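Local coordinates for protein nucleoporin NUP145N (Chaetomium thermophilum, PDB 5HB6) that is a nucleoporin that probably serves as a structural and docking component of the nuclear pore complex, its autoproteolytic domain being the part described here, at residues M6-D11 and V25-G30; S36-V41 and P84-L89; S88-W93 and T127-F132. The protein carries 1 engineered substitution. One frame throughout, in Å; residues are numbered along the deposited sequence.

Contact 1 (M6-D11 and V25-G30); sequences MSPTAD and VGFTVG
Met6 and Ser7 run antiparallel to Thr28 and Val29, Ser7 with Thr28 as the hydrogen-bonded pair and Met6 with Val29 as the non-hydrogen-bonded one, joining strand 4-7, an outermost strand of the six-stranded antiparallel sheet of the Nup98-type autopeptidase domain within this chain, to strand 28-31. The bonds from Ser7 N to Thr28 O and from Thr28 N back to Ser7 O are both 2.8 Å. Strand pairing stops at the cis peptide before Pro8, and a short helix follows, with Thr9 as its N-cap. Phe27 carries the packing beside this turn. With CG swung opposite the backbone N (chi1 -172°), its ring reaches alongside Ser7 and Pro8, with Pro8 CD 4.1 Å from Phe27 CD1. Met6 makes a Met-aromatic contact at the rim of the same ring: SD lies in the ring plane, 4.0 Å from Phe27 CE1. Ile13, Val43 and Leu45 pack against Phe27 as well, while Leu50 and Phe54 touch Met6. A serine in place of Phe27 would probably remove the ring edge that meets the sulfur and open a gap beside the cis-proline. Next to the ring, Met6 CB rests 4.3 Å from Val29 CG2.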
ATOM      1  N   MET A   6       9.965   1.734   5.885  1.00 13.15           N
ATOM      2  CA  MET A   6       8.735   1.830   6.668  1.00 13.08           C
ATOM      3  C   MET A   6       8.783   3.063   7.560  1.00 12.56           C
ATOM      4  O   MET A   6       9.859   3.526   7.942  1.00 13.43           O
ATOM      5  CB  MET A   6       8.464   0.559   7.497  1.00 13.92           C
ATOM      6  CG  MET A   6       9.415   0.319   8.666  1.00 14.96           C
ATOM      7  SD  MET A   6       9.159  -1.187   9.628  1.00 16.91           S
ATOM      8  CE  MET A   6       9.943  -2.393   8.560  1.00 18.43           C
ATOM      9  N   SER A   7       7.601   3.545   7.912  0.77 11.21           N
ATOM     10  CA  SER A   7       7.451   4.687   8.808  0.77 13.15           C
ATOM     11  C   SER A   7       6.251   4.427   9.707  0.77 11.73           C
ATOM     12  O   SER A   7       5.196   4.042   9.210  0.77 12.17           O
ATOM     13  CB  SER A   7       7.202   5.952   7.986  0.77 15.80           C
ATOM     14  OG  SER A   7       7.120   7.083   8.827  0.77 16.18           O
ATOM     15  N   PRO A   8       6.372   4.583  11.018  1.00 13.85           N
ATOM     16  CA  PRO A   8       7.608   4.721  11.792  1.00 13.80           C
ATOM     17  C   PRO A   8       8.613   3.626  11.453  1.00 14.65           C
ATOM     18  O   PRO A   8       8.224   2.559  10.953  1.00 15.12           O
ATOM     19  CB  PRO A   8       7.127   4.559  13.246  1.00 14.99           C
ATOM     20  CG  PRO A   8       5.688   4.914  13.228  1.00 15.72           C
ATOM     21  CD  PRO A   8       5.201   4.409  11.887  1.00 14.64           C
ATOM     22  N   THR A   9       9.891   3.930  11.627  1.00 15.51           N
ATOM     23  CA  THR A   9      10.926   2.979  11.274  1.00 17.31           C
ATOM     24  C   THR A   9      10.856   1.768  12.189  1.00 16.16           C
ATOM     25  O   THR A   9      10.319   1.826  13.305  1.00 17.13           O
ATOM     26  CB  THR A   9      12.315   3.607  11.381  1.00 18.83           C
ATOM     27  OG1 THR A   9      12.582   3.946  12.750  1.00 19.28           O
ATOM     28  CG2 THR A   9      12.435   4.829  10.493  1.00 19.90           C
ATOM     29  N   ALA A  10      11.499   0.677  11.755  1.00 17.34           N
ATOM     30  CA  ALA A  10      11.600  -0.497  12.611  1.00 18.47           C
ATOM     31  C   ALA A  10      12.228  -0.146  13.956  1.00 19.01           C
ATOM     32  O   ALA A  10      11.758  -0.607  15.010  1.00 19.47           O
ATOM     33  CB  ALA A  10      12.401  -1.582  11.901  1.00 19.97           C
ATOM     34  N   ASP A  11      13.254   0.712  13.952  1.00 20.54           N
ATOM     35  CA  ASP A  11      13.879   1.124  15.215  1.00 23.64           C
ATOM     36  C   ASP A  11      12.927   1.943  16.087  1.00 20.81           C
ATOM     37  O   ASP A  11      12.900   1.769  17.315  1.00 21.64           O
ATOM     38  CB  ASP A  11      15.168   1.904  14.940  1.00 29.93           C
ATOM     39  CG  ASP A  11      16.345   1.001  14.550  1.00 35.51           C
ATOM     40  OD1 ASP A  11      16.296  -0.228  14.800  1.00 36.57           O
ATOM     41  OD2 ASP A  11      17.342   1.533  14.017  1.00 38.63           O
ATOM     42  N   VAL A  25       0.107   3.986  14.828  1.00 15.80           N
ATOM     43  CA  VAL A  25      -0.683   4.884  13.990  1.00 16.57           C
ATOM     44  C   VAL A  25       0.191   5.394  12.858  1.00 16.34           C
ATOM     45  O   VAL A  25       1.372   5.715  13.058  1.00 17.37           O
ATOM     46  CB  VAL A  25      -1.219   6.055  14.838  1.00 17.44           C
ATOM     47  CG1 VAL A  25      -1.919   7.093  13.979  1.00 17.50           C
ATOM     48  CG2 VAL A  25      -2.163   5.535  15.916  1.00 20.09           C
ATOM     49  N   GLY A  26      -0.386   5.481  11.667  1.00 15.47           N
ATOM     50  CA  GLY A  26       0.329   6.018  10.529  1.00 16.57           C
ATOM     51  C   GLY A  26       1.329   5.076   9.913  1.00 14.63           C
ATOM     52  O   GLY A  26       2.249   5.531   9.221  1.00 15.45           O
ATOM     53  N   PHE A  27       1.190   3.772  10.155  1.00 13.49           N
ATOM     54  CA  PHE A  27       2.172   2.821   9.655  1.00 12.58           C
ATOM     55  C   PHE A  27       2.120   2.795   8.132  1.00 11.86           C
ATOM     56  O   PHE A  27       1.057   2.623   7.545  1.00 13.12           O
ATOM     57  CB  PHE A  27       1.947   1.429  10.243  1.00 13.10           C
ATOM     58  CG  PHE A  27       3.039   0.461   9.920  1.00 13.64           C
ATOM     59  CD1 PHE A  27       4.356   0.741  10.254  1.00 14.55           C
ATOM     60  CD2 PHE A  27       2.767  -0.729   9.264  1.00 14.68           C
ATOM     61  CE1 PHE A  27       5.358  -0.151   9.950  1.00 15.22           C
ATOM     62  CE2 PHE A  27       3.777  -1.626   8.986  1.00 15.31           C
ATOM     63  CZ  PHE A  27       5.062  -1.322   9.303  1.00 15.02           C
ATOM     64  N   THR A  28       3.290   2.925   7.515  1.00 12.14           N
ATOM     65  CA  THR A  28       3.415   3.069   6.071  1.00 12.26           C
ATOM     66  C   THR A  28       4.588   2.214   5.637  1.00 12.67           C
ATOM     67  O   THR A  28       5.655   2.299   6.244  1.00 12.85           O
ATOM     68  CB  THR A  28       3.691   4.532   5.698  1.00 13.64           C
ATOM     69  OG1 THR A  28       2.625   5.345   6.195  1.00 14.58           O
ATOM     70  CG2 THR A  28       3.773   4.736   4.207  1.00 14.10           C
ATOM     71  N   VAL A  29       4.391   1.390   4.608  1.00 12.92           N
ATOM     72  CA  VAL A  29       5.455   0.635   3.966  1.00 13.02           C
ATOM     73  C   VAL A  29       5.537   1.106   2.539  1.00 12.32           C
ATOM     74  O   VAL A  29       4.521   1.143   1.841  1.00 13.23           O
ATOM     75  CB  VAL A  29       5.207  -0.880   4.039  1.00 13.61           C
ATOM     76  CG1 VAL A  29       6.310  -1.653   3.270  1.00 14.70           C
ATOM     77  CG2 VAL A  29       5.171  -1.334   5.489  1.00 15.51           C
ATOM     78  N   GLY A  30       6.735   1.518   2.119  1.00 12.72           N
ATOM     79  CA  GLY A  30       6.916   2.019   0.775  1.00 13.07           C
ATOM     80  C   GLY A  30       8.117   1.385   0.102  1.00 12.77           C
ATOM     81  O   GLY A  30       8.927   0.698   0.738  1.00 13.24           O
TER

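Contact 2 (S36-V41 and P84-L89); sequences SVQFKV and PALISL
Ser36 OG is held between its own backbone N and carbonyl carbon (chi1 60°), while Ser88 OG stands opposite its carbonyl carbon (chi1 -58°), and the two hydroxyls meet at one ordered water. The water lies 2.8 Å from Ser36 OG and 2.9 Å from Ser88 OG. Gln38 reaches over on an extended chain to complete the cluster, its NE2 donating to the water at 2.8 Å, and the water in turn donates a hydrogen bond to Leu86 O. That carbonyl oxygen also accepts from Gln38 N, a donor tilted 26° from the carbonyl plane, so two bonds grip it. Beyond the water, the side chains of Gln38 and Leu86 lie side by side, pointing the same way, with Gln38 NE2 3.5 Å from Leu86 CD2. Lys40 folds its aliphatic chain across the backbone of Ala85 before its NZ bonds to Ser133 OG. On the face carrying Val37, Phe39, Ala85 and Ile87 the contacts are apolar. Val37 CG1 sits 3.8 Å from Ala85 CB and also lies over one face of the Phe39 ring, displaced toward the rim, and Val37 CG2 approaches Ile87 CG1 at 4.3 Å. Five backbone bonds join the two antiparallel segments, the last from Lys40 N to Pro84 O at 2.9 Å. Strands 35-39 and 85-89 form the central pair of the six-stranded sheet, flanked by strands 28-31 and 129-134, with Ala65 of strand 64-67 touching both Val37 and Ile87.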
ATOM      1  N   SER A  36       3.483   3.077  -2.210  1.00 11.68           N
ATOM      2  CA  SER A  36       3.349   2.937  -0.772  1.00 12.49           C
ATOM      3  C   SER A  36       2.003   2.355  -0.401  1.00 11.53           C
ATOM      4  O   SER A  36       1.021   2.469  -1.139  1.00 11.65           O
ATOM      5  CB  SER A  36       3.550   4.283  -0.052  1.00 13.57           C
ATOM      6  OG  SER A  36       2.570   5.200  -0.501  1.00 15.86           O
ATOM      7  N   VAL A  37       1.985   1.758   0.794  1.00 12.72           N
ATOM      8  CA  VAL A  37       0.770   1.295   1.460  1.00 12.30           C
ATOM      9  C   VAL A  37       0.735   1.984   2.826  1.00 12.34           C
ATOM     10  O   VAL A  37       1.656   1.828   3.637  1.00 13.37           O
ATOM     11  CB  VAL A  37       0.773  -0.229   1.633  1.00 13.59           C
ATOM     12  CG1 VAL A  37      -0.492  -0.698   2.312  1.00 15.00           C
ATOM     13  CG2 VAL A  37       0.981  -0.922   0.310  1.00 14.92           C
ATOM     14  N   GLN A  38      -0.299   2.781   3.043  1.00 12.14           N
ATOM     15  CA  GLN A  38      -0.512   3.524   4.282  1.00 12.07           C
ATOM     16  C   GLN A  38      -1.695   2.890   4.989  1.00 13.01           C
ATOM     17  O   GLN A  38      -2.826   2.987   4.513  1.00 14.06           O
ATOM     18  CB  GLN A  38      -0.813   4.997   4.012  1.00 13.77           C
ATOM     19  CG  GLN A  38       0.329   5.779   3.397  1.00 17.30           C
ATOM     20  CD  GLN A  38      -0.073   7.196   3.010  1.00 18.80           C
ATOM     21  OE1 GLN A  38      -0.117   8.072   3.863  1.00 21.74           O
ATOM     22  NE2 GLN A  38      -0.401   7.420   1.734  1.00 17.60           N
ATOM     23  N   PHE A  39      -1.448   2.254   6.129  1.00 13.85           N
ATOM     24  CA  PHE A  39      -2.538   1.627   6.865  1.00 15.26           C
ATOM     25  C   PHE A  39      -3.377   2.701   7.551  1.00 15.60           C
ATOM     26  O   PHE A  39      -2.836   3.621   8.184  1.00 17.81           O
ATOM     27  CB  PHE A  39      -1.993   0.549   7.807  1.00 16.36           C
ATOM     28  CG  PHE A  39      -1.285  -0.548   7.050  1.00 16.57           C
ATOM     29  CD1 PHE A  39      -2.009  -1.590   6.488  1.00 17.38           C
ATOM     30  CD2 PHE A  39       0.075  -0.493   6.812  1.00 17.34           C
ATOM     31  CE1 PHE A  39      -1.383  -2.575   5.750  1.00 17.67           C
ATOM     32  CE2 PHE A  39       0.711  -1.458   6.051  1.00 17.78           C
ATOM     33  CZ  PHE A  39      -0.022  -2.505   5.516  1.00 17.55           C
ATOM     34  N   LYS A  40      -4.688   2.584   7.420  0.92 14.61           N
ATOM     35  CA  LYS A  40      -5.594   3.662   7.772  0.92 14.30           C
ATOM     36  C   LYS A  40      -6.057   3.616   9.221  0.92 17.98           C
ATOM     37  O   LYS A  40      -6.603   4.611   9.700  0.92 20.70           O
ATOM     38  CB  LYS A  40      -6.803   3.659   6.820  0.92 15.38           C
ATOM     39  CG  LYS A  40      -6.419   4.121   5.401  0.92 15.01           C
ATOM     40  CD  LYS A  40      -7.490   3.864   4.354  0.92 17.29           C
ATOM     41  CE  LYS A  40      -8.728   4.649   4.623  0.92 17.62           C
ATOM     42  NZ  LYS A  40      -9.715   4.442   3.516  0.92 15.61           N
ATOM     43  N   VAL A  41      -5.788   2.532   9.935  1.00 16.82           N
ATOM     44  CA  VAL A  41      -6.196   2.371  11.328  1.00 17.06           C
ATOM     45  C   VAL A  41      -4.940   1.980  12.090  1.00 16.28           C
ATOM     46  O   VAL A  41      -3.928   1.582  11.482  1.00 16.61           O
ATOM     47  CB  VAL A  41      -7.288   1.287  11.471  1.00 18.24           C
ATOM     48  CG1 VAL A  41      -8.559   1.704  10.759  1.00 19.12           C
ATOM     49  CG2 VAL A  41      -6.791  -0.040  10.925  1.00 18.37           C
ATOM     50  N   PRO A  84      -7.901  -1.775   6.657  1.00 15.10           N
ATOM     51  CA  PRO A  84      -8.029  -0.737   5.627  1.00 14.17           C
ATOM     52  C   PRO A  84      -6.701  -0.022   5.343  1.00 12.64           C
ATOM     53  O   PRO A  84      -5.914   0.272   6.253  1.00 13.32           O
ATOM     54  CB  PRO A  84      -9.079   0.208   6.228  1.00 16.45           C
ATOM     55  CG  PRO A  84      -9.923  -0.681   7.068  1.00 17.41           C
ATOM     56  CD  PRO A  84      -8.952  -1.644   7.682  1.00 15.75           C
ATOM     57  N   ALA A  85      -6.467   0.274   4.063  1.00 12.10           N
ATOM     58  CA  ALA A  85      -5.200   0.871   3.650  1.00 12.00           C
ATOM     59  C   ALA A  85      -5.416   1.748   2.434  1.00 10.74           C
ATOM     60  O   ALA A  85      -6.314   1.504   1.624  1.00 12.10           O
ATOM     61  CB  ALA A  85      -4.126  -0.183   3.312  1.00 12.92           C
ATOM     62  N   LEU A  86      -4.525   2.732   2.293  0.84 11.05           N
ATOM     63  CA  LEU A  86      -4.456   3.610   1.142  0.84  9.80           C
ATOM     64  C   LEU A  86      -3.209   3.239   0.365  0.84  9.69           C
ATOM     65  O   LEU A  86      -2.085   3.380   0.874  0.84 10.55           O
ATOM     66  CB  LEU A  86      -4.422   5.068   1.599  0.84 12.24           C
ATOM     67  CG  LEU A  86      -4.110   6.118   0.515  0.84 15.95           C
ATOM     68  CD1 LEU A  86      -5.225   6.244  -0.455  0.84 18.02           C
ATOM     69  CD2 LEU A  86      -3.873   7.498   1.151  0.84 17.37           C
ATOM     70  N   ILE A  87      -3.396   2.834  -0.888  1.00 11.00           N
ATOM     71  CA  ILE A  87      -2.308   2.329  -1.725  1.00 11.03           C
ATOM     72  C   ILE A  87      -2.066   3.353  -2.813  1.00 10.59           C
ATOM     73  O   ILE A  87      -3.015   3.816  -3.449  1.00 11.76           O
ATOM     74  CB  ILE A  87      -2.684   0.963  -2.319  1.00 12.16           C
ATOM     75  CG1 ILE A  87      -2.903  -0.036  -1.183  1.00 14.70           C
ATOM     76  CG2 ILE A  87      -1.634   0.488  -3.288  1.00 12.55           C
ATOM     77  CD1 ILE A  87      -3.457  -1.335  -1.654  1.00 17.54           C
ATOM     78  N   SER A  88      -0.806   3.696  -3.043  1.00 10.26           N
ATOM     79  CA  SER A  88      -0.459   4.673  -4.068  1.00 11.39           C
ATOM     80  C   SER A  88       0.588   4.035  -4.954  1.00 11.56           C
ATOM     81  O   SER A  88       1.648   3.652  -4.458  1.00 14.32           O
ATOM     82  CB  SER A  88       0.079   5.964  -3.412  1.00 13.19           C
ATOM     83  OG  SER A  88      -0.877   6.503  -2.518  1.00 14.88           O
ATOM     84  N   LEU A  89       0.294   3.938  -6.240  1.00 10.24           N
ATOM     85  CA  LEU A  89       1.149   3.219  -7.184  1.00 10.87           C
ATOM     86  C   LEU A  89       1.583   4.102  -8.338  1.00 10.71           C
ATOM     87  O   LEU A  89       0.756   4.608  -9.110  1.00 11.02           O
ATOM     88  CB  LEU A  89       0.448   1.995  -7.744  1.00 11.78           C
ATOM     89  CG  LEU A  89       0.170   0.893  -6.735  1.00 13.24           C
ATOM     90  CD1 LEU A  89      -0.714  -0.185  -7.307  1.00 14.68           C
ATOM     91  CD2 LEU A  89       1.447   0.283  -6.199  1.00 15.90           C
TER
HETATM   92  O   HOH W   1      -0.223   5.253  -0.022  1.00 12.82           O

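Contact 3 (S88-W93 and T127-F132); sequences SLEHSW and TGVWAF
The indole of Trp93 lies flat against Gly128, whose CA stands over the six-membered ring, 3.5 Å from its centroid and 11° off the normal, as a CH-pi contact. Gly128 N lies over the same face, 3.4 Å from Trp93 CH2. The indole leaves no room for a CB on Gly128, whose positive phi of 77° independently favours glycine. A second flat group, the Trp130 indole, has Phe132 CD1 over the centre of one face and Ser92 OG at its edge, in plane. Leu89 CD1 meets the edge of the Phe132 ring, 4.0 Å from CE1. Ser92 fixes the turn that leaves strand 85-89. Its N bonds to Gly128 O at 2.9 Å, and its OG donates to Leu89 O at 3.0 Å from above the carbonyl plane. Trp130 N reaches Leu89 O at 3.1 Å from the opposite face of that plane, so the oxygen is gripped from both sides. A water bridges the two loops, accepting from His91 N at 2.7 Å and donating to Thr127 O. Val129 CG2 packs on Glu90 CG nearby. The whole is an antiparallel strand pair, Leu89 with Trp130 hydrogen-bonded and Ser88 with Ala131 not, whose departing loop folds over the turn of the 119-124/129-134 beta hairpin in the autopeptidase domain.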
ATOM      1  N   SER A  88      -0.806   3.696  -3.043  1.00 10.26           N
ATOM      2  CA  SER A  88      -0.459   4.673  -4.068  1.00 11.39           C
ATOM      3  C   SER A  88       0.588   4.035  -4.954  1.00 11.56           C
ATOM      4  O   SER A  88       1.648   3.652  -4.458  1.00 14.32           O
ATOM      5  CB  SER A  88       0.079   5.964  -3.412  1.00 13.19           C
ATOM      6  OG  SER A  88      -0.877   6.503  -2.518  1.00 14.88           O
ATOM      7  N   LEU A  89       0.294   3.938  -6.240  1.00 10.24           N
ATOM      8  CA  LEU A  89       1.149   3.219  -7.184  1.00 10.87           C
ATOM      9  C   LEU A  89       1.583   4.102  -8.338  1.00 10.71           C
ATOM     10  O   LEU A  89       0.756   4.608  -9.110  1.00 11.02           O
ATOM     11  CB  LEU A  89       0.448   1.995  -7.744  1.00 11.78           C
ATOM     12  CG  LEU A  89       0.170   0.893  -6.735  1.00 13.24           C
ATOM     13  CD1 LEU A  89      -0.714  -0.185  -7.307  1.00 14.68           C
ATOM     14  CD2 LEU A  89       1.447   0.283  -6.199  1.00 15.90           C
ATOM     15  N   GLU A  90       2.898   4.251  -8.477  1.00 10.89           N
ATOM     16  CA  GLU A  90       3.501   4.860  -9.653  1.00 11.34           C
ATOM     17  C   GLU A  90       3.234   4.017 -10.906  1.00 11.01           C
ATOM     18  O   GLU A  90       2.796   2.863 -10.843  1.00 10.93           O
ATOM     19  CB  GLU A  90       5.022   5.000  -9.471  1.00 12.45           C
ATOM     20  CG  GLU A  90       5.388   5.930  -8.319  1.00 15.49           C
ATOM     21  CD  GLU A  90       6.878   6.119  -8.132  1.00 19.99           C
ATOM     22  OE1 GLU A  90       7.633   5.871  -9.085  1.00 20.68           O
ATOM     23  OE2 GLU A  90       7.276   6.509  -7.029  1.00 23.84           O
ATOM     24  N   HIS A  91       3.460   4.640 -12.060  1.00 11.13           N
ATOM     25  CA  HIS A  91       3.460   3.938 -13.346  1.00 11.01           C
ATOM     26  C   HIS A  91       2.064   3.495 -13.771  1.00 11.29           C
ATOM     27  O   HIS A  91       1.913   2.503 -14.483  1.00 11.97           O
ATOM     28  CB  HIS A  91       4.434   2.750 -13.372  1.00 11.92           C
ATOM     29  CG  HIS A  91       5.709   3.019 -12.657  1.00 12.18           C
ATOM     30  ND1 HIS A  91       6.562   4.036 -13.010  1.00 12.83           N
ATOM     31  CD2 HIS A  91       6.247   2.438 -11.567  1.00 12.80           C
ATOM     32  CE1 HIS A  91       7.579   4.070 -12.170  1.00 13.51           C
ATOM     33  NE2 HIS A  91       7.425   3.097 -11.290  1.00 13.65           N
ATOM     34  N   SER A  92       1.042   4.220 -13.331  1.00 11.10           N
ATOM     35  CA  SER A  92      -0.345   3.874 -13.574  1.00 11.23           C
ATOM     36  C   SER A  92      -0.954   4.654 -14.731  1.00 11.91           C
ATOM     37  O   SER A  92      -2.180   4.837 -14.782  1.00 12.14           O
ATOM     38  CB  SER A  92      -1.159   4.044 -12.295  1.00 11.69           C
ATOM     39  OG  SER A  92      -0.663   3.184 -11.274  1.00 11.70           O
ATOM     40  N   TRP A  93      -0.112   5.026 -15.705  1.00 12.54           N
ATOM     41  CA  TRP A  93      -0.460   5.761 -16.899  1.00 13.02           C
ATOM     42  C   TRP A  93      -1.514   5.027 -17.709  1.00 12.80           C
ATOM     43  O   TRP A  93      -1.670   3.806 -17.589  1.00 12.27           O
ATOM     44  CB  TRP A  93       0.780   5.853 -17.794  1.00 13.70           C
ATOM     45  CG  TRP A  93       2.023   6.310 -17.137  1.00 13.30           C
ATOM     46  CD1 TRP A  93       3.095   5.532 -16.818  1.00 13.39           C
ATOM     47  CD2 TRP A  93       2.342   7.635 -16.720  1.00 13.14           C
ATOM     48  NE1 TRP A  93       4.057   6.286 -16.215  1.00 13.09           N
ATOM     49  CE2 TRP A  93       3.623   7.587 -16.134  1.00 12.75           C
ATOM     50  CE3 TRP A  93       1.665   8.851 -16.763  1.00 14.59           C
ATOM     51  CZ2 TRP A  93       4.249   8.716 -15.620  1.00 14.02           C
ATOM     52  CZ3 TRP A  93       2.294   9.972 -16.262  1.00 15.25           C
ATOM     53  CH2 TRP A  93       3.572   9.902 -15.704  1.00 14.94           C
ATOM     54  N   THR A 127       2.367  12.793 -12.663  1.00 20.81           N
ATOM     55  CA  THR A 127       3.262  11.816 -12.063  1.00 19.05           C
ATOM     56  C   THR A 127       2.884  10.379 -12.367  1.00 16.76           C
ATOM     57  O   THR A 127       3.698   9.486 -12.134  1.00 16.93           O
ATOM     58  CB  THR A 127       3.293  11.968 -10.544  1.00 19.54           C
ATOM     59  OG1 THR A 127       2.011  11.626 -10.011  1.00 20.08           O
ATOM     60  CG2 THR A 127       3.635  13.391 -10.153  1.00 21.13           C
ATOM     61  N   GLY A 128       1.675  10.132 -12.851  1.00 14.97           N
ATOM     62  CA  GLY A 128       1.250   8.783 -13.136  1.00 14.02           C
ATOM     63  C   GLY A 128       0.855   7.972 -11.925  1.00 12.20           C
ATOM     64  O   GLY A 128       0.715   6.757 -12.027  1.00 12.14           O
ATOM     65  N   VAL A 129       0.647   8.607 -10.779  1.00 12.27           N
ATOM     66  CA  VAL A 129       0.331   7.901  -9.543  1.00 11.41           C
ATOM     67  C   VAL A 129      -1.182   7.752  -9.424  1.00 11.98           C
ATOM     68  O   VAL A 129      -1.938   8.741  -9.418  1.00 13.46           O
ATOM     69  CB  VAL A 129       0.892   8.633  -8.318  1.00 12.71           C
ATOM     70  CG1 VAL A 129       0.409   7.990  -7.007  1.00 14.26           C
ATOM     71  CG2 VAL A 129       2.404   8.607  -8.348  1.00 13.40           C
ATOM     72  N   TRP A 130      -1.630   6.515  -9.273  1.00 11.15           N
ATOM     73  CA  TRP A 130      -3.001   6.175  -8.905  1.00 10.67           C
ATOM     74  C   TRP A 130      -3.032   5.781  -7.442  1.00 10.63           C
ATOM     75  O   TRP A 130      -2.285   4.901  -7.018  1.00 10.96           O
ATOM     76  CB  TRP A 130      -3.408   4.974  -9.763  1.00 11.68           C
ATOM     77  CG  TRP A 130      -4.706   4.268  -9.412  1.00 10.94           C
ATOM     78  CD1 TRP A 130      -5.890   4.793  -8.917  1.00 11.49           C
ATOM     79  CD2 TRP A 130      -4.930   2.875  -9.550  1.00 11.10           C
ATOM     80  NE1 TRP A 130      -6.814   3.804  -8.789  1.00 11.85           N
ATOM     81  CE2 TRP A 130      -6.254   2.614  -9.159  1.00 11.50           C
ATOM     82  CE3 TRP A 130      -4.133   1.822 -10.004  1.00 12.66           C
ATOM     83  CZ2 TRP A 130      -6.799   1.336  -9.170  1.00 13.30           C
ATOM     84  CZ3 TRP A 130      -4.662   0.549 -10.029  1.00 13.53           C
ATOM     85  CH2 TRP A 130      -5.981   0.311  -9.594  1.00 13.97           C
ATOM     86  N   ALA A 131      -3.916   6.429  -6.696  1.00 11.04           N
ATOM     87  CA  ALA A 131      -4.112   6.130  -5.289  1.00 11.37           C
ATOM     88  C   ALA A 131      -5.534   5.658  -5.087  1.00 11.29           C
ATOM     89  O   ALA A 131      -6.473   6.189  -5.687  1.00 12.63           O
ATOM     90  CB  ALA A 131      -3.817   7.334  -4.417  1.00 12.22           C
ATOM     91  N   PHE A 132      -5.678   4.656  -4.233  1.00 11.13           N
ATOM     92  CA  PHE A 132      -6.981   4.078  -3.961  1.00 11.54           C
ATOM     93  C   PHE A 132      -6.952   3.423  -2.589  1.00 11.37           C
ATOM     94  O   PHE A 132      -5.884   3.034  -2.095  1.00 11.50           O
ATOM     95  CB  PHE A 132      -7.359   3.051  -5.035  1.00 12.83           C
ATOM     96  CG  PHE A 132      -6.354   1.930  -5.188  1.00 12.91           C
ATOM     97  CD1 PHE A 132      -5.234   2.079  -5.998  1.00 14.36           C
ATOM     98  CD2 PHE A 132      -6.525   0.737  -4.516  1.00 13.50           C
ATOM     99  CE1 PHE A 132      -4.315   1.061  -6.137  1.00 16.18           C
ATOM    100  CE2 PHE A 132      -5.582  -0.300  -4.660  1.00 14.30           C
ATOM    101  CZ  PHE A 132      -4.480  -0.120  -5.446  1.00 15.59           C
TER
HETATM  102  O   HOH W   2       4.712   6.994 -12.540  1.00 17.67           O

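Overall arrangement
From the N terminus, contact 1 closes the first loop, a 13-residue excursion that is about half helical and returns strand 28-31 to the side of strand 4-7. The chain then turns directly into strand 35-39, so the hairpin 28-31/35-39 couples contact 1 to contact 2 through backbone bonds. Contact 2 closes a longer loop of 42 residues containing the small hairpin 58-61/64-67. Contact 3 opens on Ser88 and Leu89, where contact 2 ends, and spans helix 102-113 and strand 119-124. The loops follow one another, those of contacts 2 and 3 meeting at these shared residues, with none nested or crossed. Contacts 1 and 3, with centres about 20 Å apart, do not touch; contact 2 joins them within one sheet.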